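Local coordinates for mitomycin biosynthesis 6-O-methyltransferase (Streptomyces lavendulae, PDB 3GWZ), which transfers the methyl group of S-adenosyl-L-methionine to the quinone hydroxyl of 6-demethylmitomycins A and B, making mitomycins A and B, at residues Glu243-Arg248 with Asp252-Leu257. Residues are numbered along the deposited sequence; the frame is centred on the assembly and turned at random.
Sequences ELLTGR and DRCEIL. With CA (calcium ion), chain E.
Leu245 carries CG opposite its carbonyl carbon (chi1 -72°), which drops the isobutyl group from the helix onto the strand, while Cys254 holds SG opposite its own backbone N (chi1 -166°) and meets it there. A single methyl does the touching on the helix side: Leu245 CD1 lies 3.8 Å from Cys254 SG and likewise 3.8 Å from Ile256 CD1, bridging two residues whose side chains emerge from the same face of the strand. The side chain of the intervening Glu255 starts off away from the helix. The side chains of Leu245 and Ile256 cross at a slant, CD1 against CD1. No hydrogen bond joins the two segments; the contact is apolar, and the closest CA atoms, those of Leu245 and Cys254, are 7.6 Å apart. This is the second half of a beta-alpha-beta unit in the Rossmann-like methyltransferase domain: strand 228-233 leads into helix 235-247, which returns the chain to strand 254-258, parallel to the first and at the margin of the sheet. Helix 215-223 extends the apolar layer, with Ala218 against Leu245, and Met217 and Leu221 against Cys254. Towards the cofactor side, the side chain of Ile256 is about 7 Å from that of Glu233, which binds S-adenosyl-L-methionine. Just ahead of the strand, Asp252 OD2 binds a calcium ion at a long 2.9 Å, while OD1 accepts a hydrogen bond of 3.0 Å from calcium-bound water 1. Asp107 of the second subunit binds the same ion, so the metal links two chains.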
ATOM      1  N   GLU A 243      -7.374   4.966 -20.699  1.00 15.95           N
ATOM      2  CA  GLU A 243      -6.437   5.319 -19.641  1.00 16.36           C
ATOM      3  C   GLU A 243      -5.345   4.250 -19.433  1.00 20.44           C
ATOM      4  O   GLU A 243      -4.157   4.575 -19.339  1.00 16.53           O
ATOM      5  CB  GLU A 243      -7.159   5.618 -18.325  1.00 20.22           C
ATOM      6  CG  GLU A 243      -6.187   5.966 -17.180  1.00 31.16           C
ATOM      7  CD  GLU A 243      -6.885   6.235 -15.851  1.00 45.38           C
ATOM      8  OE1 GLU A 243      -8.107   6.492 -15.855  1.00 40.55           O
ATOM      9  OE2 GLU A 243      -6.205   6.194 -14.801  1.00 44.76           O
ATOM     10  N   LEU A 244      -5.745   2.982 -19.365  1.00 16.73           N
ATOM     11  CA  LEU A 244      -4.788   1.886 -19.174  1.00 16.74           C
ATOM     12  C   LEU A 244      -3.798   1.800 -20.331  1.00 20.84           C
ATOM     13  O   LEU A 244      -2.574   1.744 -20.123  1.00 15.82           O
ATOM     14  CB  LEU A 244      -5.516   0.548 -18.977  1.00 19.73           C
ATOM     15  CG  LEU A 244      -4.688  -0.737 -18.823  1.00 21.07           C
ATOM     16  CD1 LEU A 244      -5.460  -1.823 -18.064  1.00 20.67           C
ATOM     17  CD2 LEU A 244      -4.208  -1.277 -20.174  1.00 19.34           C
ATOM     18  N   LEU A 245      -4.323   1.819 -21.553  1.00 13.46           N
ATOM     19  CA  LEU A 245      -3.479   1.705 -22.735  1.00 14.86           C
ATOM     20  C   LEU A 245      -2.567   2.920 -22.916  1.00 17.10           C
ATOM     21  O   LEU A 245      -1.412   2.780 -23.302  1.00 19.23           O
ATOM     22  CB  LEU A 245      -4.340   1.477 -23.984  1.00 14.39           C
ATOM     23  CG  LEU A 245      -4.973   0.079 -24.074  1.00 20.71           C
ATOM     24  CD1 LEU A 245      -6.175   0.055 -25.027  1.00 15.07           C
ATOM     25  CD2 LEU A 245      -3.939  -0.970 -24.489  1.00 17.00           C
ATOM     26  N   THR A 246      -3.082   4.111 -22.636  1.00 13.79           N
ATOM     27  CA  THR A 246      -2.282   5.320 -22.802  1.00 17.81           C
ATOM     28  C   THR A 246      -1.122   5.363 -21.803  1.00 19.80           C
ATOM     29  O   THR A 246       0.019   5.657 -22.176  1.00 18.06           O
ATOM     30  CB  THR A 246      -3.147   6.570 -22.659  1.00 20.58           C
ATOM     31  OG1 THR A 246      -4.164   6.547 -23.670  1.00 19.51           O
ATOM     32  CG2 THR A 246      -2.301   7.832 -22.806  1.00 17.18           C
ATOM     33  N   GLY A 247      -1.416   5.059 -20.541  1.00 17.18           N
ATOM     34  CA  GLY A 247      -0.404   5.081 -19.493  1.00 15.22           C
ATOM     35  C   GLY A 247       0.635   3.987 -19.632  1.00 19.35           C
ATOM     36  O   GLY A 247       1.697   4.038 -19.000  1.00 15.09           O
ATOM     37  N   ARG A 248       0.331   2.980 -20.449  1.00 16.61           N
ATOM     38  CA  ARG A 248       1.310   1.946 -20.754  1.00 14.09           C
ATOM     39  C   ARG A 248       2.036   2.230 -22.079  1.00 16.16           C
ATOM     40  O   ARG A 248       2.757   1.386 -22.600  1.00 17.37           O
ATOM     41  CB  ARG A 248       0.674   0.551 -20.720  1.00 18.66           C
ATOM     42  CG  ARG A 248       0.554   0.009 -19.280  1.00 17.66           C
ATOM     43  CD  ARG A 248      -0.264  -1.260 -19.184  1.00 19.86           C
ATOM     44  NE  ARG A 248       0.363  -2.385 -19.880  1.00 20.85           N
ATOM     45  CZ  ARG A 248      -0.114  -3.624 -19.865  1.00 22.93           C
ATOM     46  NH1 ARG A 248      -1.217  -3.891 -19.177  1.00 21.67           N
ATOM     47  NH2 ARG A 248       0.509  -4.596 -20.528  1.00 20.12           N
ATOM     48  N   ASP A 252      -0.642   5.174 -29.312  1.00 21.26           N
ATOM     49  CA  ASP A 252      -0.422   5.318 -30.753  1.00 22.17           C
ATOM     50  C   ASP A 252      -0.493   3.982 -31.502  1.00 28.66           C
ATOM     51  O   ASP A 252      -0.328   3.938 -32.721  1.00 23.80           O
ATOM     52  CB  ASP A 252       0.893   6.052 -31.054  1.00 25.18           C
ATOM     53  CG  ASP A 252       2.113   5.301 -30.561  1.00 35.74           C
ATOM     54  OD1 ASP A 252       1.951   4.249 -29.902  1.00 37.03           O
ATOM     55  OD2 ASP A 252       3.241   5.775 -30.825  1.00 44.11           O
ATOM     56  N   ARG A 253      -0.743   2.892 -30.779  1.00 21.36           N
ATOM     57  CA  ARG A 253      -0.839   1.579 -31.419  1.00 22.76           C
ATOM     58  C   ARG A 253      -2.219   0.944 -31.260  1.00 23.07           C
ATOM     59  O   ARG A 253      -2.494  -0.111 -31.829  1.00 22.15           O
ATOM     60  CB  ARG A 253       0.231   0.625 -30.886  1.00 22.04           C
ATOM     61  CG  ARG A 253       1.645   0.948 -31.360  1.00 23.00           C
ATOM     62  CD  ARG A 253       2.647  -0.042 -30.795  1.00 17.77           C
ATOM     63  NE  ARG A 253       2.403  -1.396 -31.284  1.00 21.09           N
ATOM     64  CZ  ARG A 253       2.810  -2.489 -30.654  1.00 17.56           C
ATOM     65  NH1 ARG A 253       3.475  -2.381 -29.506  1.00 19.19           N
ATOM     66  NH2 ARG A 253       2.547  -3.689 -31.165  1.00 19.80           N
ATOM     67  N   CYS A 254      -3.084   1.574 -30.481  1.00 19.96           N
ATOM     68  CA  CYS A 254      -4.416   1.013 -30.272  1.00 22.57           C
ATOM     69  C   CYS A 254      -5.488   2.088 -30.354  1.00 20.76           C
ATOM     70  O   CYS A 254      -5.511   3.024 -29.564  1.00 25.87           O
ATOM     71  CB  CYS A 254      -4.496   0.273 -28.932  1.00 22.62           C
ATOM     72  SG  CYS A 254      -5.984  -0.795 -28.748  1.00 22.33           S
ATOM     73  N   GLU A 255      -6.372   1.945 -31.325  1.00 17.60           N
ATOM     74  CA  GLU A 255      -7.525   2.815 -31.429  1.00 15.52           C
ATOM     75  C   GLU A 255      -8.581   2.367 -30.416  1.00 16.68           C
ATOM     76  O   GLU A 255      -8.801   1.172 -30.236  1.00 18.01           O
ATOM     77  CB  GLU A 255      -8.101   2.738 -32.841  1.00 21.69           C
ATOM     78  CG  GLU A 255      -9.482   3.362 -32.973  1.00 31.13           C
ATOM     79  CD  GLU A 255     -10.037   3.228 -34.378  1.00 49.54           C
ATOM     80  OE1 GLU A 255     -11.276   3.125 -34.526  1.00 52.56           O
ATOM     81  OE2 GLU A 255      -9.225   3.217 -35.332  1.00 54.90           O
ATOM     82  N   ILE A 256      -9.219   3.336 -29.768  1.00 18.84           N
ATOM     83  CA  ILE A 256     -10.339   3.082 -28.864  1.00 17.70           C
ATOM     84  C   ILE A 256     -11.666   3.334 -29.580  1.00 21.56           C
ATOM     85  O   ILE A 256     -11.910   4.425 -30.088  1.00 21.86           O
ATOM     86  CB  ILE A 256     -10.301   4.031 -27.657  1.00 19.74           C
ATOM     87  CG1 ILE A 256      -8.957   3.940 -26.916  1.00 19.55           C
ATOM     88  CG2 ILE A 256     -11.482   3.763 -26.738  1.00 21.74           C
ATOM     89  CD1 ILE A 256      -8.618   2.555 -26.407  1.00 19.37           C
ATOM     90  N   LEU A 257     -12.529   2.329 -29.598  1.00 19.64           N
ATOM     91  CA  LEU A 257     -13.817   2.420 -30.273  1.00 16.15           C
ATOM     92  C   LEU A 257     -14.963   2.217 -29.293  1.00 18.95           C
ATOM     93  O   LEU A 257     -15.304   1.084 -28.953  1.00 18.29           O
ATOM     94  CB  LEU A 257     -13.896   1.367 -31.377  1.00 20.28           C
ATOM     95  CG  LEU A 257     -15.221   1.296 -32.137  1.00 30.58           C
ATOM     96  CD1 LEU A 257     -15.591   2.667 -32.706  1.00 25.71           C
ATOM     97  CD2 LEU A 257     -15.139   0.240 -33.241  1.00 24.91           C
TER
HETATM   98 CA    CA E 350       4.825   3.558 -29.983  1.00 36.85          CA
HETATM   99  O   HOH W   1       3.343   1.955 -28.589  1.00 30.49           O
HETATM  100  O   HOH W   2       4.510   2.853 -32.440  1.00 32.56           O